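Tannase (Lactobacillus plantarum, PDB 4JUI) probably hydrolyses gallate esters in tannins, and here holds ethyl gallate in the pocket of an alpha/beta-hydrolase fold. Local coordinates at residues K338-M343 / A419-S424; L103-V108 / L461-D466; S399-T404 / H438-D443; N74-Y79 / A112-R117. The protein carries 1 engineered substitution. One frame throughout, in Å; residues are numbered along the deposited sequence.

Interaction 1 of 4, residues K338-M343 / A419-S424; sequences KSLTRM and ADRDTS. With EGR (ethyl 3,4,5-trihydroxybenzoate), chain C.
The guanidinium of R421 holds T341 by one side, NE on the carbonyl oxygen and NH2 on the hydroxyl. R421 NE donates to T341 O at 3.0 Å, approaching from about 45° above the carbonyl plane, and R421 NH2 donates to T341 OG1 at 2.9 Å. Both acceptors are tilted from the guanidinium plane, and neither bond is straight. NH2 has a second acceptor in H228 O on strand 226-232. To get there the chain of R421 bends at chi2 (111°) and again at chi3.

Nonpolar packing flanks this grip. M343 CB lies 3.6 Å from R421 CZ, over one face of the guanidinium and offset toward its rim. L340 passes R421 in the opposite sense, CG to CG at 3.7 Å, while L340 CD1 rests against A419 CA at 3.6 Å.

The remaining contacts lead to the ligand. With CG anti to the backbone N (chi1 172°) and the chain extended beyond, M343 brings SD to 3.3 Å from D422 OD1. The other carboxylate oxygen, D422 OD2, accepts a bond from the gallate hydroxyl O13 at 2.8 Å. D420 forms an Asx turn to D422 N through OD1 and bonds H452 ND1 through OD2, consistent with the acid and histidine of a hydrolase triad.

An alanine in place of R421 would probably leave T341 O and OG1 without these donors and M343 CB without the flat group beneath it. The chemistry implies second-shell positioning: the arginine ties the turn after helix 333-340 to the loop that carries D422, which accepts from a gallate hydroxyl.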
# COMPACT_ATOMS: atom_id res chain seq x y z
N LYS A 338 3.70 -2.87 24.49
CA LYS A 338 3.15 -3.97 25.26
C LYS A 338 1.62 -3.87 25.36
O LYS A 338 0.92 -4.87 25.28
CB LYS A 338 3.79 -4.05 26.64
CG LYS A 338 3.22 -5.14 27.52
CD LYS A 338 3.96 -5.23 28.83
CE LYS A 338 3.32 -6.26 29.75
NZ LYS A 338 4.00 -6.30 31.08
N SER A 339 1.10 -2.65 25.54
CA SER A 339 -0.34 -2.48 25.62
C SER A 339 -1.01 -2.64 24.25
O SER A 339 -2.14 -3.12 24.16
CB SER A 339 -0.70 -1.14 26.25
OG SER A 339 -0.28 -0.07 25.44
N LEU A 340 -0.31 -2.24 23.20
CA LEU A 340 -0.83 -2.41 21.84
C LEU A 340 -0.93 -3.89 21.45
O LEU A 340 -1.84 -4.28 20.71
CB LEU A 340 0.08 -1.67 20.86
CG LEU A 340 -0.42 -1.37 19.46
CD1 LEU A 340 -1.63 -0.46 19.57
CD2 LEU A 340 0.68 -0.72 18.64
N THR A 341 0.01 -4.68 21.97
CA THR A 341 0.19 -6.13 21.68
C THR A 341 0.88 -6.47 20.36
O THR A 341 0.72 -5.80 19.35
CB THR A 341 -1.10 -6.98 21.78
OG1 THR A 341 -1.92 -6.75 20.62
CG2 THR A 341 -1.88 -6.66 23.04
N ARG A 342 1.66 -7.55 20.39
CA ARG A 342 2.27 -8.12 19.20
C ARG A 342 1.21 -8.90 18.40
O ARG A 342 0.39 -9.60 18.99
CB ARG A 342 3.40 -9.06 19.63
CG ARG A 342 3.94 -9.94 18.51
CD ARG A 342 4.78 -11.09 19.06
NE ARG A 342 6.15 -10.70 19.37
CZ ARG A 342 7.15 -10.71 18.49
NH1 ARG A 342 8.36 -10.35 18.89
NH2 ARG A 342 6.95 -11.08 17.23
N MET A 343 1.24 -8.78 17.07
CA MET A 343 0.29 -9.51 16.22
C MET A 343 0.88 -10.78 15.64
O MET A 343 0.29 -11.86 15.72
CB MET A 343 -0.21 -8.61 15.09
CG MET A 343 -1.05 -9.35 14.05
SD MET A 343 -1.42 -8.33 12.60
CE MET A 343 -2.35 -9.50 11.61
N ALA A 419 -2.35 2.14 15.84
CA ALA A 419 -2.72 0.86 16.43
C ALA A 419 -2.57 -0.29 15.43
O ALA A 419 -3.06 -1.40 15.67
CB ALA A 419 -4.14 0.92 16.98
N ASP A 420 -1.89 -0.01 14.32
CA ASP A 420 -1.64 -1.01 13.28
C ASP A 420 -0.34 -1.76 13.58
O ASP A 420 0.74 -1.18 13.49
CB ASP A 420 -1.57 -0.31 11.91
CG ASP A 420 -1.43 -1.29 10.74
OD1 ASP A 420 -0.87 -2.40 10.91
OD2 ASP A 420 -1.86 -0.93 9.62
N ARG A 421 -0.46 -3.04 13.88
CA ARG A 421 0.70 -3.87 14.22
C ARG A 421 1.03 -4.88 13.12
O ARG A 421 1.76 -5.84 13.38
CB ARG A 421 0.45 -4.62 15.53
CG ARG A 421 -0.15 -3.76 16.63
CD ARG A 421 -1.58 -4.17 16.93
NE ARG A 421 -1.68 -5.45 17.62
CZ ARG A 421 -2.34 -6.50 17.16
NH1 ARG A 421 -2.98 -6.44 16.00
NH2 ARG A 421 -2.37 -7.63 17.86
N ASP A 422 0.49 -4.67 11.92
CA ASP A 422 0.74 -5.60 10.81
C ASP A 422 2.18 -5.56 10.31
O ASP A 422 2.71 -6.53 9.77
CB ASP A 422 -0.26 -5.34 9.68
CG ASP A 422 -1.60 -6.03 9.91
OD1 ASP A 422 -2.28 -5.67 10.89
OD2 ASP A 422 -1.96 -6.91 9.10
N THR A 423 2.83 -4.41 10.48
CA THR A 423 4.26 -4.30 10.25
C THR A 423 4.77 -3.27 11.25
O THR A 423 3.98 -2.51 11.81
CB THR A 423 4.57 -3.90 8.79
OG1 THR A 423 5.95 -4.13 8.51
CG2 THR A 423 4.24 -2.42 8.52
N SER A 424 6.07 -3.26 11.51
CA SER A 424 6.65 -2.28 12.45
C SER A 424 6.45 -0.84 11.99
O SER A 424 6.47 -0.56 10.79
CB SER A 424 8.15 -2.53 12.61
OG SER A 424 8.77 -1.46 13.31
C01 EGR C . -4.60 -8.59 4.77
C02 EGR C . -4.51 -7.15 5.16
O03 EGR C . -3.65 -6.29 4.47
C04 EGR C . -2.64 -6.72 3.60
O05 EGR C . -2.54 -6.32 2.44
C06 EGR C . -1.48 -7.42 4.19
C07 EGR C . -0.57 -8.04 3.34
C08 EGR C . 0.50 -8.71 3.88
O09 EGR C . 1.41 -9.33 3.04
C10 EGR C . 0.66 -8.76 5.26
O11 EGR C . 1.75 -9.42 5.79
C12 EGR C . -0.24 -8.13 6.10
O13 EGR C . -0.10 -8.16 7.46
C14 EGR C . -1.32 -7.46 5.56

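Interaction 2 of 4, residues L103-V108 / L461-D466; sequences LKRGYV and LFSWID
R105 and Y107 bring their side chains to the same carboxylate, D466, on helix 458-469, and both belong to the tight part of the contact. The edge of the Y107 ring points at the face of F462 in a T-shaped (edge-to-face) stack, centroids 5.1 Å apart and planes at 82°, with Y107 CE2 reaching F462 CD1 at 3.6 Å. I465 adds CG2 at 3.6 Å from Y107 CZ, and Y107 OH donates to D466 OD1 at 2.9 Å from above the carboxylate plane. R105 crosses F462 with its guanidinium face squarely over CB and forms a salt bridge with D466, R105 NE and NH2 both donating to D466 OD2, at 2.8 and 3.0 Å. The oxygen lies almost in the guanidinium plane, yet the two nitrogens come from one face of the carboxylate. The chain before Y107 turns at G106, the Schellman residue closing helix 96-104.

Toward solvent the contact thins. There R105 NH2 makes only a weak bond to the exposed S463 OG, whose stronger partner is G459 O.

Y63 OH also bonds D466 OD1, and N61 ND2 bonds OD2. A buried carboxylate surrounded by this many donors, one of them a guanidinium, is likely to stay ionised.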
# COMPACT_ATOMS: atom_id res chain seq x y z
N LEU A 103 -15.75 10.96 -6.75
CA LEU A 103 -16.56 11.50 -7.84
C LEU A 103 -17.20 12.82 -7.42
O LEU A 103 -17.28 13.76 -8.21
CB LEU A 103 -17.62 10.49 -8.25
CG LEU A 103 -17.04 9.26 -8.96
CD1 LEU A 103 -18.08 8.15 -9.12
CD2 LEU A 103 -16.48 9.66 -10.32
N LYS A 104 -17.62 12.90 -6.17
CA LYS A 104 -18.22 14.10 -5.63
C LYS A 104 -17.19 15.23 -5.59
O LYS A 104 -17.53 16.40 -5.79
CB LYS A 104 -18.78 13.82 -4.24
CG LYS A 104 -19.35 15.05 -3.56
CD LYS A 104 -19.68 14.77 -2.10
CE LYS A 104 -19.90 16.08 -1.34
NZ LYS A 104 -20.59 15.84 -0.05
N ARG A 105 -15.94 14.85 -5.37
CA ARG A 105 -14.83 15.79 -5.28
C ARG A 105 -14.36 16.24 -6.66
O ARG A 105 -13.54 17.15 -6.78
CB ARG A 105 -13.67 15.11 -4.54
CG ARG A 105 -12.66 16.08 -3.93
CD ARG A 105 -13.22 16.77 -2.69
NE ARG A 105 -12.22 17.66 -2.12
CZ ARG A 105 -12.13 17.98 -0.83
NH1 ARG A 105 -13.01 17.50 0.04
NH2 ARG A 105 -11.17 18.79 -0.42
N GLY A 106 -14.88 15.60 -7.71
CA GLY A 106 -14.56 15.95 -9.08
C GLY A 106 -13.44 15.16 -9.73
O GLY A 106 -12.94 15.56 -10.79
N TYR A 107 -13.03 14.06 -9.11
CA TYR A 107 -11.96 13.25 -9.69
C TYR A 107 -12.54 12.24 -10.66
O TYR A 107 -13.61 11.66 -10.41
CB TYR A 107 -11.18 12.48 -8.61
CG TYR A 107 -10.69 13.31 -7.43
CD1 TYR A 107 -10.46 14.68 -7.54
CD2 TYR A 107 -10.46 12.71 -6.21
CE1 TYR A 107 -10.01 15.43 -6.45
CE2 TYR A 107 -10.01 13.44 -5.12
CZ TYR A 107 -9.78 14.79 -5.25
OH TYR A 107 -9.34 15.49 -4.16
N VAL A 108 -11.84 12.04 -11.77
CA VAL A 108 -12.10 10.89 -12.62
C VAL A 108 -11.49 9.69 -11.90
O VAL A 108 -10.43 9.81 -11.29
CB VAL A 108 -11.46 11.09 -14.01
CG1 VAL A 108 -11.48 9.79 -14.81
CG2 VAL A 108 -12.20 12.19 -14.76
N LEU A 461 -7.27 13.59 2.86
CA LEU A 461 -6.63 13.11 1.63
C LEU A 461 -7.02 13.99 0.44
O LEU A 461 -6.15 14.43 -0.33
CB LEU A 461 -7.03 11.65 1.34
CG LEU A 461 -6.64 11.11 -0.05
CD1 LEU A 461 -5.13 11.18 -0.24
CD2 LEU A 461 -7.15 9.68 -0.24
N PHE A 462 -8.31 14.28 0.32
CA PHE A 462 -8.81 15.06 -0.81
C PHE A 462 -8.36 16.52 -0.74
O PHE A 462 -8.10 17.15 -1.77
CB PHE A 462 -10.34 14.96 -0.89
CG PHE A 462 -10.85 13.60 -1.27
CD1 PHE A 462 -9.97 12.60 -1.66
CD2 PHE A 462 -12.21 13.33 -1.26
CE1 PHE A 462 -10.43 11.34 -2.02
CE2 PHE A 462 -12.68 12.06 -1.63
CZ PHE A 462 -11.79 11.08 -2.00
N SER A 463 -8.26 17.06 0.47
CA SER A 463 -7.72 18.40 0.64
C SER A 463 -6.27 18.48 0.19
O SER A 463 -5.83 19.49 -0.38
CB SER A 463 -7.86 18.87 2.09
OG SER A 463 -9.22 19.16 2.38
N TRP A 464 -5.51 17.41 0.46
CA TRP A 464 -4.13 17.32 0.02
C TRP A 464 -4.05 17.26 -1.51
O TRP A 464 -3.28 17.98 -2.13
CB TRP A 464 -3.47 16.11 0.67
CG TRP A 464 -2.10 15.83 0.20
CD1 TRP A 464 -0.95 16.49 0.54
CD2 TRP A 464 -1.71 14.78 -0.70
NE1 TRP A 464 0.13 15.92 -0.10
CE2 TRP A 464 -0.31 14.87 -0.86
CE3 TRP A 464 -2.41 13.77 -1.37
CZ2 TRP A 464 0.40 13.99 -1.68
CZ3 TRP A 464 -1.70 12.90 -2.18
CH2 TRP A 464 -0.30 13.01 -2.32
N ILE A 465 -4.87 16.40 -2.11
CA ILE A 465 -4.91 16.28 -3.56
C ILE A 465 -5.29 17.63 -4.19
O ILE A 465 -4.65 18.10 -5.14
CB ILE A 465 -5.92 15.20 -4.01
CG1 ILE A 465 -5.39 13.80 -3.70
CG2 ILE A 465 -6.18 15.30 -5.50
CD1 ILE A 465 -6.43 12.69 -3.91
N ASP A 466 -6.32 18.27 -3.63
CA ASP A 466 -6.78 19.56 -4.15
C ASP A 466 -5.70 20.64 -4.02
O ASP A 466 -5.60 21.52 -4.88
CB ASP A 466 -8.07 20.00 -3.46
CG ASP A 466 -9.27 19.17 -3.85
OD1 ASP A 466 -9.16 18.35 -4.81
OD2 ASP A 466 -10.33 19.33 -3.22

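Interaction 3 of 4, residues S399-T404 / H438-D443; sequences SYLTTT and HGYGID
T404 and H438 bring the two backbones nearest, with CA atoms 5.1 Å apart, where the loop leading to strand 411-415 passes the C-terminal end of helix 426-437. That helix ends in a Schellman motif: G439, at positive phi, is the C-prime residue, with Y440 N bonded to L435 O and G439 N to E436 O. The chain then enters strand 441-445, the outermost parallel strand at this side of the hydrolase sheet, paired with 411-415. The contact thus joins a helix end to the loop that precedes the neighbouring strand.

T404 meets the turn directly. T404 OG1 donates to H438 O at 2.8 Å, from 44° above the carbonyl plane, and the methyl T404 CG2 lies 3.2 Å from the same oxygen.

H438 packs its imidazole into the curve of the loop. The peptide of L401 covers one ring face, the carbonyl carbon standing 4.0 Å above the plane over the ring centre, and L401 O lies 3.0 Å from H438 CE1. On the helix side, the bond from ND1 to M434 O probably helps fix the rotation of the ring.

Y440 leaves the chain with CG beside the backbone N (chi1 -61°), which brings the far end of its ring to the loop. L401 CD2 touches Y440 CE2 loosely at 4.2 Å, and L401 itself leans on L431, M434 and L435 of the helix. The tyrosine hydroxyl is used twice: it accepts from S405 N, and Y440 OH donates to T403 O at 2.9 Å, close to the plane of the ring but 38° above that of the carbonyl.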
# COMPACT_ATOMS: atom_id res chain seq x y z
N SER A 399 14.01 0.77 -3.28
CA SER A 399 15.11 0.54 -4.23
C SER A 399 15.30 1.69 -5.22
O SER A 399 16.37 1.86 -5.78
CB SER A 399 14.90 -0.77 -4.98
OG SER A 399 14.73 -1.84 -4.07
N TYR A 400 14.24 2.47 -5.42
CA TYR A 400 14.23 3.50 -6.44
C TYR A 400 14.55 4.88 -5.86
O TYR A 400 14.78 5.84 -6.60
CB TYR A 400 12.87 3.51 -7.16
CG TYR A 400 12.50 2.17 -7.77
CD1 TYR A 400 12.85 1.86 -9.07
CD2 TYR A 400 11.81 1.21 -7.03
CE1 TYR A 400 12.53 0.63 -9.63
CE2 TYR A 400 11.48 -0.03 -7.58
CZ TYR A 400 11.84 -0.31 -8.88
OH TYR A 400 11.52 -1.53 -9.43
N LEU A 401 14.59 4.96 -4.53
CA LEU A 401 14.65 6.25 -3.83
C LEU A 401 16.02 6.58 -3.26
O LEU A 401 16.12 7.38 -2.34
CB LEU A 401 13.65 6.28 -2.67
CG LEU A 401 12.18 6.00 -2.93
CD1 LEU A 401 11.44 6.02 -1.62
CD2 LEU A 401 11.60 7.01 -3.91
N THR A 402 17.07 5.97 -3.81
CA THR A 402 18.42 6.32 -3.39
C THR A 402 18.76 7.71 -3.93
O THR A 402 19.81 8.27 -3.60
CB THR A 402 19.46 5.30 -3.90
OG1 THR A 402 19.70 5.50 -5.30
CG2 THR A 402 18.99 3.87 -3.67
N THR A 403 17.85 8.27 -4.73
CA THR A 403 18.14 9.46 -5.52
C THR A 403 16.99 10.46 -5.61
O THR A 403 15.89 10.21 -5.10
CB THR A 403 18.52 9.05 -6.96
OG1 THR A 403 17.49 8.22 -7.51
CG2 THR A 403 19.85 8.29 -6.97
N THR A 404 17.24 11.59 -6.27
CA THR A 404 16.21 12.58 -6.57
C THR A 404 15.88 12.53 -8.07
O THR A 404 16.43 13.28 -8.87
CB THR A 404 16.68 14.00 -6.19
OG1 THR A 404 17.19 13.98 -4.85
CG2 THR A 404 15.52 15.00 -6.29
N HIS A 438 15.52 12.76 -0.03
CA HIS A 438 15.79 12.89 -1.45
C HIS A 438 14.95 13.97 -2.14
O HIS A 438 14.85 14.01 -3.37
CB HIS A 438 15.67 11.53 -2.14
CG HIS A 438 16.72 10.56 -1.70
ND1 HIS A 438 16.59 9.76 -0.59
CD2 HIS A 438 17.96 10.31 -2.20
CE1 HIS A 438 17.69 9.04 -0.44
NE2 HIS A 438 18.53 9.35 -1.41
N GLY A 439 14.36 14.85 -1.34
CA GLY A 439 13.71 16.05 -1.84
C GLY A 439 12.33 15.85 -2.44
O GLY A 439 11.86 16.69 -3.20
N TYR A 440 11.68 14.75 -2.10
CA TYR A 440 10.32 14.54 -2.57
C TYR A 440 9.35 15.14 -1.54
O TYR A 440 9.70 15.27 -0.36
CB TYR A 440 10.05 13.06 -2.77
CG TYR A 440 10.96 12.44 -3.81
CD1 TYR A 440 10.78 12.70 -5.16
CD2 TYR A 440 11.99 11.60 -3.43
CE1 TYR A 440 11.61 12.14 -6.11
CE2 TYR A 440 12.83 11.04 -4.38
CZ TYR A 440 12.64 11.31 -5.71
OH TYR A 440 13.47 10.76 -6.65
N GLY A 441 8.16 15.52 -1.98
CA GLY A 441 7.17 16.02 -1.05
C GLY A 441 6.53 14.86 -0.30
O GLY A 441 6.00 13.94 -0.92
N ILE A 442 6.59 14.89 1.03
CA ILE A 442 6.02 13.80 1.81
C ILE A 442 5.19 14.30 3.00
O ILE A 442 5.67 15.07 3.83
CB ILE A 442 7.11 12.79 2.28
CG1 ILE A 442 6.56 11.84 3.34
CG2 ILE A 442 8.35 13.52 2.80
CD1 ILE A 442 5.56 10.82 2.79
N ASP A 443 3.93 13.87 3.04
CA ASP A 443 3.00 14.20 4.12
C ASP A 443 2.75 12.90 4.87
O ASP A 443 2.15 11.97 4.33
CB ASP A 443 1.70 14.78 3.51
CG ASP A 443 0.68 15.20 4.57
OD1 ASP A 443 0.54 14.50 5.60
OD2 ASP A 443 -0.00 16.22 4.35

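Interaction 4 of 4, residues N74-Y79 / A112-R117; sequences NTVGGY and AGIRGR. With EGR (ethyl 3,4,5-trihydroxybenzoate), chain C.
V76 and Y79 face I114 and G116 across two irregular loops, whose CA atoms are 7.2 Å apart at V76-I114 but only 5.6 Å at Y79-G116, so the backbones close in toward the ligand end. There R117 N donates to Y79 O at 2.9 Å. Packing at this point is tight: a CB on G116 would lie 3.1 Å from Y79 O. Farther back, a water takes the N-H of T75 and reaches A112 O, while V76 CG2 crosses I114 with 3.9 Å to its CB.

R117 carries the main side-chain bond. CG sits between the backbone N and carbonyl carbon (chi1 53°), and the chain runs extended over Y79 O, which puts R117 NE 2.8 Å from G78 O. This bond is nearly straight at 176°, with the acceptor in the guanidinium plane; NH1 turns instead to N360 OD1.

On the other side of the same loop, G78 N donates to the ester carbonyl oxygen O05 of the bound gallate at 2.6 Å and 177°. Together with a bond from A165 N to the ligand, this is consistent with the oxyanion hole of an alpha/beta hydrolase. A leucine in place of R117 would probably leave G78 O without this donor and the peptide between G78 and Y79 freer to turn.

Y79 turns its ring edge to the gallate hydroxyl O09, 3.5 Å from CD2, and its own hydroxyl is held by I207 O.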
# COMPACT_ATOMS: atom_id res chain seq x y z
N ASN A 74 -6.69 0.87 -5.88
CA ASN A 74 -6.66 -0.57 -6.10
C ASN A 74 -7.29 -1.29 -4.92
O ASN A 74 -7.36 -0.74 -3.82
CB ASN A 74 -5.24 -1.06 -6.39
CG ASN A 74 -4.37 -1.10 -5.15
OD1 ASN A 74 -4.58 -1.93 -4.27
ND2 ASN A 74 -3.38 -0.21 -5.08
N THR A 75 -7.74 -2.52 -5.14
CA THR A 75 -8.37 -3.31 -4.07
C THR A 75 -7.46 -4.46 -3.61
O THR A 75 -7.93 -5.42 -3.00
CB THR A 75 -9.72 -3.89 -4.53
OG1 THR A 75 -9.51 -4.70 -5.69
CG2 THR A 75 -10.68 -2.76 -4.89
N VAL A 76 -6.17 -4.33 -3.87
CA VAL A 76 -5.22 -5.37 -3.46
C VAL A 76 -5.06 -5.38 -1.94
O VAL A 76 -4.80 -4.34 -1.32
CB VAL A 76 -3.85 -5.18 -4.12
CG1 VAL A 76 -2.85 -6.20 -3.59
CG2 VAL A 76 -3.96 -5.30 -5.64
N GLY A 77 -5.23 -6.56 -1.35
CA GLY A 77 -4.93 -6.80 0.05
C GLY A 77 -4.34 -8.20 0.20
O GLY A 77 -4.77 -9.13 -0.48
N GLY A 78 -3.35 -8.34 1.07
CA GLY A 78 -2.74 -9.64 1.30
C GLY A 78 -2.00 -10.17 0.08
O GLY A 78 -1.68 -11.36 0.01
N TYR A 79 -1.71 -9.27 -0.87
CA TYR A 79 -1.09 -9.64 -2.14
C TYR A 79 -1.96 -10.61 -2.91
O TYR A 79 -1.49 -11.37 -3.76
CB TYR A 79 0.36 -10.15 -1.92
CG TYR A 79 1.31 -9.01 -1.68
CD1 TYR A 79 1.67 -8.14 -2.72
CD2 TYR A 79 1.81 -8.74 -0.40
CE1 TYR A 79 2.53 -7.06 -2.49
CE2 TYR A 79 2.65 -7.66 -0.17
CZ TYR A 79 3.02 -6.84 -1.22
OH TYR A 79 3.87 -5.77 -0.99
N ALA A 112 -8.61 -0.32 -11.64
CA ALA A 112 -8.14 -1.45 -12.44
C ALA A 112 -8.12 -2.73 -11.65
O ALA A 112 -7.78 -2.72 -10.46
CB ALA A 112 -6.75 -1.16 -12.98
N GLY A 113 -8.47 -3.84 -12.31
CA GLY A 113 -8.33 -5.16 -11.73
C GLY A 113 -6.87 -5.60 -11.79
O GLY A 113 -6.21 -5.42 -12.82
N ILE A 114 -6.39 -6.19 -10.70
CA ILE A 114 -4.98 -6.56 -10.56
C ILE A 114 -4.85 -8.02 -10.15
O ILE A 114 -5.45 -8.44 -9.15
CB ILE A 114 -4.30 -5.69 -9.47
CG1 ILE A 114 -4.50 -4.20 -9.74
CG2 ILE A 114 -2.81 -6.03 -9.35
CD1 ILE A 114 -3.88 -3.72 -11.02
N ARG A 115 -4.06 -8.80 -10.90
CA ARG A 115 -3.77 -10.19 -10.52
C ARG A 115 -3.08 -10.27 -9.16
O ARG A 115 -2.39 -9.34 -8.75
CB ARG A 115 -2.84 -10.84 -11.55
CG ARG A 115 -3.44 -11.09 -12.93
CD ARG A 115 -2.34 -11.55 -13.90
NE ARG A 115 -1.48 -10.44 -14.30
CZ ARG A 115 -0.27 -10.55 -14.84
NH1 ARG A 115 0.29 -11.75 -15.04
NH2 ARG A 115 0.40 -9.45 -15.17
N GLY A 116 -3.29 -11.38 -8.47
CA GLY A 116 -2.63 -11.62 -7.18
C GLY A 116 -2.13 -13.04 -7.05
O GLY A 116 -2.20 -13.83 -7.99
N ARG A 117 -1.61 -13.38 -5.87
CA ARG A 117 -0.85 -14.63 -5.74
C ARG A 117 -1.64 -15.91 -5.98
O ARG A 117 -1.05 -16.96 -6.22
CB ARG A 117 -0.17 -14.68 -4.37
CG ARG A 117 -1.13 -14.46 -3.21
CD ARG A 117 -0.37 -14.23 -1.91
NE ARG A 117 -1.24 -13.98 -0.76
CZ ARG A 117 -1.80 -14.94 -0.02
NH1 ARG A 117 -1.60 -16.22 -0.32
NH2 ARG A 117 -2.58 -14.61 1.00
C01 EGR C . -4.60 -8.59 4.77
C02 EGR C . -4.51 -7.15 5.16
O03 EGR C . -3.65 -6.29 4.47
C04 EGR C . -2.64 -6.72 3.60
O05 EGR C . -2.54 -6.32 2.44
C06 EGR C . -1.48 -7.42 4.19
C07 EGR C . -0.57 -8.04 3.34
C08 EGR C . 0.50 -8.71 3.88
O09 EGR C . 1.41 -9.33 3.04
C10 EGR C . 0.66 -8.76 5.26
O11 EGR C . 1.75 -9.42 5.79
C12 EGR C . -0.24 -8.13 6.10
O13 EGR C . -0.10 -8.16 7.46
C14 EGR C . -1.32 -7.46 5.56
O HOH W 1 -7.39 -3.52 -7.83

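How the interactions relate
Interactions 1 and 4 serve the same ligand from different parts of the chain. Their centres are 24 Å apart and their nearest atoms about 8 Å apart, and the ethyl gallate bridges them: interaction 4 meets its ester carbonyl, interaction 1 a ring hydroxyl. Interactions 2 and 3 lie away from the pocket but touch each other, W464 CD1 to D443 OD2 at 3.9 Å, where helix 458-469 follows strand 441-445. Helix 426-437 connects residues 419-424 to residues 438-443, and the centres of interactions 1 and 3 are 27 Å apart. Strand 108-112 likewise runs from interaction 2 into interaction 4, with 23 Å between the centres of these two.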